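Local coordinates for protein transcriptional regulator (Methanobacterium thermoautotrophicum, PDB 3BPV) that probably binds DNA as a MarR-family winged-helix repressor, a dimer of two copies, and so regulates transcription, at residues S8-S13 with D109-D114; L25-A30 with P98-V103; L35-I38 with G43-Q46; E48-F53 with G58-T63. All coordinates share one frame; numbering follows the deposited sequence.

Contact 1 of 4, residues S8-S13 with D109-D114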
loop_
_atom_site.group_PDB
_atom_site.type_symbol
_atom_site.label_atom_id
_atom_site.label_comp_id
_atom_site.label_asym_id
_atom_site.label_seq_id
_atom_site.Cartn_x
_atom_site.Cartn_y
_atom_site.Cartn_z
ATOM N N SER A 8 6.360 0.784 -4.363
ATOM C CA SER A 8 6.196 0.764 -2.917
ATOM C C SER A 8 7.140 1.740 -2.221
ATOM O O SER A 8 6.788 2.329 -1.198
ATOM C CB SER A 8 6.404 -0.656 -2.396
ATOM O OG SER A 8 5.292 -1.462 -2.751
ATOM N N ILE A 9 8.339 1.915 -2.762
ATOM C CA ILE A 9 9.273 2.863 -2.166
ATOM C C ILE A 9 8.654 4.249 -2.317
ATOM O O ILE A 9 8.658 5.047 -1.383
ATOM C CB ILE A 9 10.643 2.819 -2.872
ATOM C CG1 ILE A 9 11.341 1.495 -2.548
ATOM C CG2 ILE A 9 11.492 4.009 -2.452
ATOM C CD1 ILE A 9 12.573 1.231 -3.386
ATOM N N ILE A 10 8.110 4.526 -3.497
ATOM C CA ILE A 10 7.472 5.810 -3.754
ATOM C C ILE A 10 6.289 6.009 -2.802
ATOM O O ILE A 10 6.157 7.059 -2.175
ATOM C CB ILE A 10 6.990 5.887 -5.223
ATOM C CG1 ILE A 10 8.204 5.853 -6.161
ATOM C CG2 ILE A 10 6.148 7.150 -5.444
ATOM C CD1 ILE A 10 7.865 5.668 -7.625
ATOM N N LEU A 11 5.437 4.993 -2.676
ATOM C CA LEU A 11 4.266 5.083 -1.807
ATOM C C LEU A 11 4.640 5.201 -0.328
ATOM O O LEU A 11 3.883 5.759 0.465
ATOM C CB LEU A 11 3.342 3.875 -2.039
ATOM C CG LEU A 11 2.628 3.890 -3.396
ATOM C CD1 LEU A 11 1.990 2.533 -3.682
ATOM C CD2 LEU A 11 1.582 4.989 -3.405
ATOM N N ARG A 12 5.801 4.688 0.059
ATOM C CA ARG A 12 6.203 4.800 1.456
ATOM C C ARG A 12 6.523 6.255 1.788
ATOM O O ARG A 12 6.295 6.711 2.915
ATOM C CB ARG A 12 7.409 3.904 1.754
ATOM C CG ARG A 12 7.042 2.450 1.991
ATOM C CD ARG A 12 8.155 1.709 2.708
ATOM N NE ARG A 12 9.304 1.443 1.851
ATOM C CZ ARG A 12 9.351 0.474 0.943
ATOM N NH1 ARG A 12 8.311 -0.327 0.770
ATOM N NH2 ARG A 12 10.444 0.302 0.213
ATOM N N SER A 13 7.043 6.991 0.811
ATOM C CA SER A 13 7.364 8.391 1.049
ATOM C C SER A 13 6.055 9.143 1.216
ATOM O O SER A 13 5.958 10.071 2.020
ATOM C CB SER A 13 8.171 8.975 -0.116
ATOM O OG SER A 13 7.372 9.216 -1.259
ATOM N N ASP A 109 4.898 17.622 -6.027
ATOM C CA ASP A 109 5.878 18.613 -6.452
ATOM C C ASP A 109 7.273 18.256 -5.949
ATOM O O ASP A 109 8.260 18.397 -6.678
ATOM C CB ASP A 109 5.491 20.017 -5.968
ATOM C CG ASP A 109 4.232 20.537 -6.640
ATOM O OD1 ASP A 109 3.915 20.063 -7.747
ATOM O OD2 ASP A 109 3.570 21.427 -6.069
ATOM N N LEU A 110 7.353 17.797 -4.706
ATOM C CA LEU A 110 8.634 17.404 -4.132
ATOM C C LEU A 110 9.202 16.186 -4.861
ATOM O O LEU A 110 10.386 16.136 -5.185
ATOM C CB LEU A 110 8.472 17.081 -2.644
ATOM C CG LEU A 110 8.272 18.259 -1.683
ATOM C CD1 LEU A 110 7.759 17.744 -0.354
ATOM C CD2 LEU A 110 9.580 19.008 -1.494
ATOM N N LEU A 111 8.347 15.204 -5.115
ATOM C CA LEU A 111 8.766 13.985 -5.793
ATOM C C LEU A 111 9.304 14.252 -7.201
ATOM O O LEU A 111 10.283 13.643 -7.628
ATOM C CB LEU A 111 7.586 13.017 -5.882
ATOM C CG LEU A 111 7.954 11.560 -6.187
ATOM C CD1 LEU A 111 8.500 10.914 -4.926
ATOM C CD2 LEU A 111 6.744 10.797 -6.682
ATOM N N PHE A 112 8.652 15.168 -7.911
ATOM C CA PHE A 112 9.022 15.506 -9.285
ATOM C C PHE A 112 10.006 16.660 -9.459
ATOM O O PHE A 112 10.183 17.142 -10.573
ATOM C CB PHE A 112 7.763 15.860 -10.091
ATOM C CG PHE A 112 6.918 14.675 -10.483
ATOM C CD1 PHE A 112 7.420 13.691 -11.326
ATOM C CD2 PHE A 112 5.595 14.577 -10.045
ATOM C CE1 PHE A 112 6.610 12.620 -11.734
ATOM C CE2 PHE A 112 4.779 13.516 -10.445
ATOM C CZ PHE A 112 5.290 12.537 -11.293
ATOM N N ARG A 113 10.648 17.099 -8.385
ATOM C CA ARG A 113 11.582 18.222 -8.492
ATOM C C ARG A 113 12.631 18.111 -9.596
ATOM O O ARG A 113 12.924 19.100 -10.278
ATOM C CB ARG A 113 12.280 18.463 -7.148
ATOM C CG ARG A 113 11.476 19.334 -6.199
ATOM C CD ARG A 113 12.154 19.450 -4.846
ATOM N NE ARG A 113 12.134 18.180 -4.130
ATOM C CZ ARG A 113 12.600 18.011 -2.900
ATOM N NH1 ARG A 113 13.126 19.036 -2.243
ATOM N NH2 ARG A 113 12.543 16.816 -2.325
ATOM N N ASP A 114 13.196 16.922 -9.783
ATOM C CA ASP A 114 14.227 16.735 -10.797
ATOM C C ASP A 114 13.685 16.242 -12.138
ATOM O O ASP A 114 14.432 15.741 -12.976
ATOM C CB ASP A 114 15.289 15.767 -10.279
ATOM C CG ASP A 114 16.083 16.339 -9.120
ATOM O OD1 ASP A 114 16.800 15.566 -8.456
ATOM O OD2 ASP A 114 15.995 17.563 -8.878
#
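In the helical dimerisation part of this MarR-family fold, Ile-10 and Ser-13 of helix 3-21 face Leu-111, which sits in the last turn of helix 97-111. Each methyl of Leu-111 has its own neighbour. Leu-111 CD2 meets Ile-10 CG2 at 3.9 Å, the two side chains crossing at about a right angle, while Leu-111 CD1 stands 4.2 Å from Ser-13 OG. With its CG turned trans to its own nitrogen (chi1 -163°), Leu-111 reaches across to helix 3-21 and presents both methyls to it. The Ser-13 hydroxyl is turned back on its own helix: OG donates to Ile-10 O at 2.6 Å, in the carbonyl plane, and also pairs with the ring N-H of Trp-107. The residue is buried, and the two bonds satisfy its only polar side-chain atom. Replacing Ser-13 with an alanine would probably leave Trp-107 NE1 without its acceptor and open a small gap beside Leu-111 CD1. Just beyond, Arg-113 folds back so that NE bonds Leu-110 O at 2.9 Å, its guanidinium lying over Leu-110 CD2, and NH2 reaches Glu-133 of the second subunit in a salt bridge. The contact thus joins the first helix to the end of helix 97-111, with Cys-127 of the second subunit packed on Ile-10 and helix 117-136 of the same chain lying against Phe-112.

Contact 2 of 4, residues L25-A30 with P98-V103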
loop_
_atom_site.group_PDB
_atom_site.type_symbol
_atom_site.label_atom_id
_atom_site.label_comp_id
_atom_site.label_asym_id
_atom_site.label_seq_id
_atom_site.Cartn_x
_atom_site.Cartn_y
_atom_site.Cartn_z
ATOM N N LEU A 25 -4.196 16.034 12.520
ATOM C CA LEU A 25 -5.584 15.600 12.365
ATOM C C LEU A 25 -5.676 14.103 12.633
ATOM O O LEU A 25 -6.717 13.478 12.411
ATOM C CB LEU A 25 -6.079 15.893 10.948
ATOM C CG LEU A 25 -6.097 17.361 10.521
ATOM C CD1 LEU A 25 -6.522 17.455 9.066
ATOM C CD2 LEU A 25 -7.050 18.142 11.410
ATOM N N ASN A 26 -4.571 13.537 13.108
ATOM C CA ASN A 26 -4.480 12.112 13.407
ATOM C C ASN A 26 -4.766 11.277 12.171
ATOM O O ASN A 26 -5.294 10.165 12.260
ATOM C CB ASN A 26 -5.445 11.720 14.530
ATOM C CG ASN A 26 -4.984 12.203 15.890
ATOM O OD1 ASN A 26 -3.783 12.315 16.144
ATOM N ND2 ASN A 26 -5.931 12.476 16.776
ATOM N N LEU A 27 -4.395 11.810 11.017
ATOM C CA LEU A 27 -4.626 11.105 9.766
ATOM C C LEU A 27 -3.399 10.355 9.283
ATOM O O LEU A 27 -2.260 10.760 9.525
ATOM C CB LEU A 27 -5.090 12.087 8.678
ATOM C CG LEU A 27 -6.531 12.597 8.765
ATOM C CD1 LEU A 27 -6.721 13.732 7.768
ATOM C CD2 LEU A 27 -7.502 11.457 8.476
ATOM N N THR A 28 -3.660 9.249 8.603
ATOM C CA THR A 28 -2.636 8.405 8.025
ATOM C C THR A 28 -3.059 8.137 6.594
ATOM O O THR A 28 -4.214 8.374 6.220
ATOM C CB THR A 28 -2.551 7.057 8.731
ATOM O OG1 THR A 28 -3.848 6.444 8.716
ATOM C CG2 THR A 28 -2.067 7.227 10.161
ATOM N N ASP A 29 -2.133 7.625 5.801
ATOM C CA ASP A 29 -2.392 7.309 4.408
ATOM C C ASP A 29 -3.625 6.415 4.268
ATOM O O ASP A 29 -4.494 6.669 3.437
ATOM C CB ASP A 29 -1.163 6.606 3.830
ATOM C CG ASP A 29 -1.248 6.398 2.345
ATOM O OD1 ASP A 29 -2.258 5.839 1.872
ATOM O OD2 ASP A 29 -0.287 6.785 1.652
ATOM N N ALA A 30 -3.702 5.366 5.075
ATOM C CA ALA A 30 -4.829 4.442 5.007
ATOM C C ALA A 30 -6.161 5.144 5.267
ATOM O O ALA A 30 -7.160 4.867 4.596
ATOM C CB ALA A 30 -4.629 3.302 6.000
ATOM N N PRO A 98 -9.877 19.643 1.015
ATOM C CA PRO A 98 -8.973 20.566 0.324
ATOM C C PRO A 98 -7.567 20.500 0.907
ATOM O O PRO A 98 -6.581 20.586 0.174
ATOM C CB PRO A 98 -9.632 21.924 0.543
ATOM C CG PRO A 98 -11.084 21.573 0.521
ATOM C CD PRO A 98 -11.132 20.323 1.384
ATOM N N LEU A 99 -7.484 20.350 2.228
ATOM C CA LEU A 99 -6.199 20.254 2.909
ATOM C C LEU A 99 -5.474 19.005 2.429
ATOM O O LEU A 99 -4.269 19.027 2.177
ATOM C CB LEU A 99 -6.400 20.170 4.423
ATOM C CG LEU A 99 -6.973 21.384 5.156
ATOM C CD1 LEU A 99 -7.365 20.984 6.567
ATOM C CD2 LEU A 99 -5.948 22.505 5.182
ATOM N N ILE A 100 -6.221 17.913 2.313
ATOM C CA ILE A 100 -5.663 16.649 1.858
ATOM C C ILE A 100 -5.142 16.778 0.432
ATOM O O ILE A 100 -4.033 16.348 0.123
ATOM C CB ILE A 100 -6.724 15.534 1.917
ATOM C CG1 ILE A 100 -7.023 15.191 3.377
ATOM C CG2 ILE A 100 -6.242 14.304 1.162
ATOM C CD1 ILE A 100 -8.137 14.171 3.554
ATOM N N LEU A 101 -5.937 17.384 -0.442
ATOM C CA LEU A 101 -5.518 17.548 -1.827
ATOM C C LEU A 101 -4.311 18.474 -1.945
ATOM O O LEU A 101 -3.477 18.292 -2.825
ATOM C CB LEU A 101 -6.681 18.065 -2.685
ATOM C CG LEU A 101 -7.841 17.074 -2.855
ATOM C CD1 LEU A 101 -8.932 17.695 -3.711
ATOM C CD2 LEU A 101 -7.337 15.790 -3.498
ATOM N N LYS A 102 -4.214 19.465 -1.064
ATOM C CA LYS A 102 -3.077 20.378 -1.096
ATOM C C LYS A 102 -1.818 19.616 -0.692
ATOM O O LYS A 102 -0.741 19.822 -1.260
ATOM C CB LYS A 102 -3.296 21.559 -0.147
ATOM C CG LYS A 102 -2.147 22.559 -0.157
ATOM C CD LYS A 102 -2.320 23.638 0.897
ATOM C CE LYS A 102 -1.130 24.587 0.897
ATOM N NZ LYS A 102 0.152 23.854 1.101
ATOM N N VAL A 103 -1.953 18.737 0.297
ATOM C CA VAL A 103 -0.819 17.937 0.744
ATOM C C VAL A 103 -0.396 16.987 -0.382
ATOM O O VAL A 103 0.799 16.779 -0.600
ATOM C CB VAL A 103 -1.179 17.145 2.018
ATOM C CG1 VAL A 103 -0.088 16.126 2.340
ATOM C CG2 VAL A 103 -1.354 18.124 3.185
#
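Leu-25, Leu-27, Leu-99 and Ile-100 all take the same extended shape: the first torsion sets the gamma carbon beside the backbone nitrogen (chi1 from -62° to -75°), and the second carries CD1 trans to CA. Each chain therefore leads with its CD1 methyl, and the meeting is one of methyl ends. Leu-25 CD1 approaches Leu-99 CD1 to 4.4 Å, and Leu-27 CD1 comes to 4.5 Å from Ile-100 CD1. These are light apolar touches, and the backbones stay well apart: the CA atoms of Leu-27 and Ile-100 are 9.7 Å from each other. The two pairs differ in surroundings. Leu-99 lies on the exposed side of helix 97-111, whereas Leu-27 and Ile-100 are buried. Leu-27 is also packed by Leu-22, Leu-67, Phe-72 and Ile-96, and Ile-100 rests on Val-32 and Leu-35 of helix 29-40. Next along the chain Thr-28 serves as N-cap of helix 29-40, its side chain capping a backbone nitrogen in the first turn. The Asp-29 carboxylate is shared between the subunits, OD1 in a salt bridge to Lys-4 of the second subunit and OD2 bonded to His-14 of its own chain. The whole belongs to the junction seen in MarR proteins, where the start of the winged-helix domain packs against the long helix that leads from it into the dimerisation region.

Contact 3 of 4, residues L35-I38 with G43-Q46; sequences LLRI and GIKQ
Ile-44 lays its CD1 methyl over one face of the Arg-37 guanidinium, 3.8 Å above the plane and offset toward the rim, with NH1 the nearest atom at 4.0 Å. This is part of the winged-helix domain: helix 29-40 carries Arg-37, and the connection to helix 46-53 carries Ile-44. Arg-37 gets there by a bend in its chain at chi2 (72°), which brings the guanidinium back over the connection. Its charge is met beyond the contact, by a salt bridge from NH1 to Glu-41 and a cation-pi interaction with Phe-52, so the isoleucine supplies only an apolar cover. The backbone of Gly-43 and Ile-44 hydrogen-bonds with Leu-87 of strand 84-89, tying the connection to the wing sheet. At Gly-43 the positive phi of 94° would push a side chain against the preceding carbonyl oxygen. Inside, Ile-38 packs with Val-89, Ile-73 and Leu-49, and Leu-49 also touches Ile-44, so sheet and helices share one core. The branch methyl of Ile-44 completes the fit on the helix side: CG2 meets Ile-38 CG1 at 4.2 Å, the two side chains crossing at about a right angle.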
loop_
_atom_site.group_PDB
_atom_site.type_symbol
_atom_site.label_atom_id
_atom_site.label_comp_id
_atom_site.label_asym_id
_atom_site.label_seq_id
_atom_site.Cartn_x
_atom_site.Cartn_y
_atom_site.Cartn_z
ATOM N N LEU A 35 -11.245 7.795 3.354
ATOM C CA LEU A 35 -12.028 9.019 3.353
ATOM C C LEU A 35 -12.334 9.479 1.929
ATOM O O LEU A 35 -13.479 9.806 1.612
ATOM C CB LEU A 35 -11.280 10.121 4.105
ATOM C CG LEU A 35 -12.065 11.408 4.357
ATOM C CD1 LEU A 35 -13.272 11.114 5.223
ATOM C CD2 LEU A 35 -11.165 12.418 5.051
ATOM N N LEU A 36 -11.327 9.495 1.062
ATOM C CA LEU A 36 -11.549 9.937 -0.311
ATOM C C LEU A 36 -12.470 8.991 -1.061
ATOM O O LEU A 36 -13.281 9.430 -1.881
ATOM C CB LEU A 36 -10.221 10.082 -1.061
ATOM C CG LEU A 36 -9.289 11.177 -0.526
ATOM C CD1 LEU A 36 -8.004 11.202 -1.341
ATOM C CD2 LEU A 36 -9.998 12.531 -0.593
ATOM N N ARG A 37 -12.359 7.696 -0.786
ATOM C CA ARG A 37 -13.216 6.725 -1.458
ATOM C C ARG A 37 -14.674 6.878 -1.034
ATOM O O ARG A 37 -15.577 6.758 -1.862
ATOM C CB ARG A 37 -12.737 5.303 -1.166
ATOM C CG ARG A 37 -13.452 4.233 -1.973
ATOM C CD ARG A 37 -13.026 4.249 -3.431
ATOM N NE ARG A 37 -13.765 3.258 -4.210
ATOM C CZ ARG A 37 -15.058 3.353 -4.496
ATOM N NH1 ARG A 37 -15.760 4.395 -4.073
ATOM N NH2 ARG A 37 -15.652 2.404 -5.205
ATOM N N ILE A 38 -14.912 7.136 0.248
ATOM C CA ILE A 38 -16.275 7.309 0.738
ATOM C C ILE A 38 -16.822 8.629 0.210
ATOM O O ILE A 38 -18.010 8.739 -0.120
ATOM C CB ILE A 38 -16.313 7.321 2.278
ATOM C CG1 ILE A 38 -15.797 5.985 2.814
ATOM C CG2 ILE A 38 -17.739 7.562 2.767
ATOM C CD1 ILE A 38 -15.498 6.001 4.293
ATOM N N GLY A 43 -22.544 6.648 0.950
ATOM C CA GLY A 43 -23.442 5.535 1.197
ATOM C C GLY A 43 -22.852 4.168 0.912
ATOM O O GLY A 43 -23.515 3.151 1.104
ATOM N N ILE A 44 -21.608 4.135 0.446
ATOM C CA ILE A 44 -20.964 2.865 0.154
ATOM C C ILE A 44 -20.971 2.010 1.423
ATOM O O ILE A 44 -20.776 2.517 2.528
ATOM C CB ILE A 44 -19.503 3.080 -0.335
ATOM C CG1 ILE A 44 -18.903 1.749 -0.794
ATOM C CG2 ILE A 44 -18.658 3.694 0.777
ATOM C CD1 ILE A 44 -17.529 1.880 -1.439
ATOM N N LYS A 45 -21.222 0.713 1.258
ATOM C CA LYS A 45 -21.238 -0.209 2.392
ATOM C C LYS A 45 -19.801 -0.470 2.826
ATOM O O LYS A 45 -18.889 -0.484 1.997
ATOM C CB LYS A 45 -21.894 -1.541 2.006
ATOM C CG LYS A 45 -23.415 -1.592 2.133
ATOM C CD LYS A 45 -24.114 -0.673 1.152
ATOM C CE LYS A 45 -25.619 -0.886 1.217
ATOM N NZ LYS A 45 -26.347 0.057 0.332
ATOM N N GLN A 46 -19.604 -0.681 4.123
ATOM C CA GLN A 46 -18.270 -0.951 4.635
ATOM C C GLN A 46 -17.688 -2.182 3.964
ATOM O O GLN A 46 -16.509 -2.195 3.621
ATOM C CB GLN A 46 -18.298 -1.165 6.150
ATOM C CG GLN A 46 -16.929 -1.502 6.744
ATOM C CD GLN A 46 -16.935 -1.500 8.260
ATOM O OE1 GLN A 46 -17.667 -0.733 8.884
ATOM N NE2 GLN A 46 -16.100 -2.343 8.860
#

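Contact 4 of 4, residues E48-F53 with G58-T63; sequences ELATFF and GTIART
Ile-60 reaches from helix 57-69 toward Ala-50 on helix 46-53, the two helices of the helix-turn-helix in this winged-helix domain. From CB the side chain divides. The short branch, Ile-60 CG2, comes to 4.1 Å from Ala-50 CB. The long branch goes through CG1, set trans to the backbone nitrogen (chi1 170°), and stays extended through chi2, so CD1 is thrust straight at the backbone of the other helix. There the methyl is closely pressed: Ala-50 CA and Ala-50 N each lie 3.3 Å from Ile-60 CD1, and Ala-50 CB lies 3.4 Å from it, tighter than ordinary van der Waals contact. Leu-49 adds a more relaxed side, with Leu-49 CB 4.2 Å from Ile-60 CD1. The small side chain of Ala-50 lets the two backbones come near, with the CA atoms of Ala-50 and Ile-60 only 6.4 Å apart. Leu-49 also packs on Cys-34 and Arg-37, linking the pair of helices to helix 29-40. In relatives the helix equivalent to 57-69 is the one that enters the DNA groove, so the contact probably sets its position against its partner; near its start Thr-59 OG1 bonds Asp-56 and the side chain packs on Thr-59 of the second subunit. At the end of helix 46-53, Arg-12 of the second subunit packs on both Phe-52 and Phe-53. Phe-52 turns its edge to the face of Phe-53: Phe-52 CD2 stands 3.7 Å above the centre of the Phe-53 ring.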
loop_
_atom_site.group_PDB
_atom_site.type_symbol
_atom_site.label_atom_id
_atom_site.label_comp_id
_atom_site.label_asym_id
_atom_site.label_seq_id
_atom_site.Cartn_x
_atom_site.Cartn_y
_atom_site.Cartn_z
ATOM N N GLU A 48 -18.286 -3.196 1.042
ATOM C CA GLU A 48 -17.989 -2.864 -0.351
ATOM C C GLU A 48 -16.670 -2.094 -0.411
ATOM O O GLU A 48 -15.886 -2.254 -1.352
ATOM C CB GLU A 48 -19.126 -2.033 -0.962
ATOM C CG GLU A 48 -20.462 -2.764 -0.974
ATOM C CD GLU A 48 -21.596 -1.940 -1.551
ATOM O OE1 GLU A 48 -21.730 -0.750 -1.187
ATOM O OE2 GLU A 48 -22.368 -2.496 -2.362
ATOM N N LEU A 49 -16.427 -1.259 0.594
ATOM C CA LEU A 49 -15.179 -0.511 0.651
ATOM C C LEU A 49 -14.047 -1.518 0.892
ATOM O O LEU A 49 -12.984 -1.411 0.282
ATOM C CB LEU A 49 -15.221 0.513 1.786
ATOM C CG LEU A 49 -14.039 1.483 1.851
ATOM C CD1 LEU A 49 -14.095 2.415 0.650
ATOM C CD2 LEU A 49 -14.086 2.292 3.142
ATOM N N ALA A 50 -14.285 -2.489 1.771
ATOM C CA ALA A 50 -13.294 -3.525 2.061
ATOM C C ALA A 50 -12.964 -4.304 0.798
ATOM O O ALA A 50 -11.802 -4.575 0.506
ATOM C CB ALA A 50 -13.822 -4.471 3.117
ATOM N N THR A 51 -13.989 -4.673 0.043
ATOM C CA THR A 51 -13.780 -5.422 -1.186
ATOM C C THR A 51 -13.003 -4.585 -2.191
ATOM O O THR A 51 -12.105 -5.086 -2.864
ATOM C CB THR A 51 -15.124 -5.847 -1.807
ATOM O OG1 THR A 51 -15.822 -6.692 -0.886
ATOM C CG2 THR A 51 -14.901 -6.606 -3.112
ATOM N N PHE A 52 -13.334 -3.301 -2.276
ATOM C CA PHE A 52 -12.662 -2.401 -3.204
ATOM C C PHE A 52 -11.153 -2.351 -2.976
ATOM O O PHE A 52 -10.375 -2.395 -3.936
ATOM C CB PHE A 52 -13.240 -0.993 -3.078
ATOM C CG PHE A 52 -12.479 0.042 -3.850
ATOM C CD1 PHE A 52 -12.684 0.203 -5.215
ATOM C CD2 PHE A 52 -11.543 0.850 -3.212
ATOM C CE1 PHE A 52 -11.969 1.156 -5.934
ATOM C CE2 PHE A 52 -10.823 1.804 -3.919
ATOM C CZ PHE A 52 -11.034 1.961 -5.281
ATOM N N PHE A 53 -10.740 -2.253 -1.715
ATOM C CA PHE A 53 -9.315 -2.184 -1.386
ATOM C C PHE A 53 -8.632 -3.544 -1.340
ATOM O O PHE A 53 -7.402 -3.626 -1.391
ATOM C CB PHE A 53 -9.113 -1.471 -0.048
ATOM C CG PHE A 53 -9.332 0.012 -0.111
ATOM C CD1 PHE A 53 -8.525 0.817 -0.904
ATOM C CD2 PHE A 53 -10.346 0.604 0.634
ATOM C CE1 PHE A 53 -8.729 2.191 -0.954
ATOM C CE2 PHE A 53 -10.553 1.972 0.589
ATOM C CZ PHE A 53 -9.747 2.766 -0.202
ATOM N N GLY A 58 -9.894 -6.823 9.236
ATOM C CA GLY A 58 -9.425 -6.233 10.477
ATOM C C GLY A 58 -8.780 -4.876 10.273
ATOM O O GLY A 58 -9.038 -3.941 11.036
ATOM N N THR A 59 -7.946 -4.761 9.244
ATOM C CA THR A 59 -7.258 -3.511 8.960
ATOM C C THR A 59 -8.239 -2.404 8.596
ATOM O O THR A 59 -8.151 -1.298 9.130
ATOM C CB THR A 59 -6.235 -3.683 7.823
ATOM O OG1 THR A 59 -5.252 -4.651 8.211
ATOM C CG2 THR A 59 -5.538 -2.362 7.531
ATOM N N ILE A 60 -9.179 -2.698 7.703
ATOM C CA ILE A 60 -10.167 -1.712 7.298
ATOM C C ILE A 60 -11.013 -1.302 8.496
ATOM O O ILE A 60 -11.324 -0.128 8.665
ATOM C CB ILE A 60 -11.087 -2.247 6.163
ATOM C CG1 ILE A 60 -12.255 -1.283 5.942
ATOM C CG2 ILE A 60 -11.588 -3.624 6.493
ATOM C CD1 ILE A 60 -13.127 -1.631 4.763
ATOM N N ALA A 61 -11.369 -2.260 9.343
ATOM C CA ALA A 61 -12.186 -1.960 10.513
ATOM C C ALA A 61 -11.506 -0.948 11.432
ATOM O O ALA A 61 -12.141 -0.002 11.897
ATOM C CB ALA A 61 -12.493 -3.244 11.281
ATOM N N ARG A 62 -10.221 -1.157 11.699
ATOM C CA ARG A 62 -9.474 -0.251 12.567
ATOM C C ARG A 62 -9.298 1.111 11.907
ATOM O O ARG A 62 -9.375 2.136 12.572
ATOM C CB ARG A 62 -8.111 -0.848 12.918
ATOM C CG ARG A 62 -8.202 -2.140 13.720
ATOM C CD ARG A 62 -6.868 -2.503 14.359
ATOM N NE ARG A 62 -6.535 -1.577 15.440
ATOM C CZ ARG A 62 -6.931 -1.720 16.701
ATOM N NH1 ARG A 62 -7.670 -2.760 17.065
ATOM N NH2 ARG A 62 -6.598 -0.806 17.600
ATOM N N THR A 63 -9.058 1.124 10.601
ATOM C CA THR A 63 -8.893 2.381 9.883
ATOM C C THR A 63 -10.177 3.215 9.927
ATOM O O THR A 63 -10.150 4.425 10.182
ATOM C CB THR A 63 -8.510 2.106 8.417
ATOM O OG1 THR A 63 -7.282 1.370 8.386
ATOM C CG2 THR A 63 -8.344 3.397 7.641
#

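How the contacts relate
Contacts 1 and 2 share helix 97-111 at points about 16 Å apart between centres: contact 1 ties its end to helix 3-21, contact 2 ties it to the start of the DNA-binding domain. Contacts 3 and 4 lie within that domain, 10 Å apart between centres, and meet directly where Arg-37 CG lies 3.3 Å from Leu-49 CD1. Contact 3 joins contact 2 through Leu-35 and Ile-100. Contacts 1, 3 and 4 are buried; contact 2 is only partly so. All four rest on apolar side chains, but contact 1 adds a hydroxyl held by two hydrogen bonds, contact 3 a covered guanidinium, and contact 4 is the tightly packed one. The second subunit reaches contacts 1, 2 and 4.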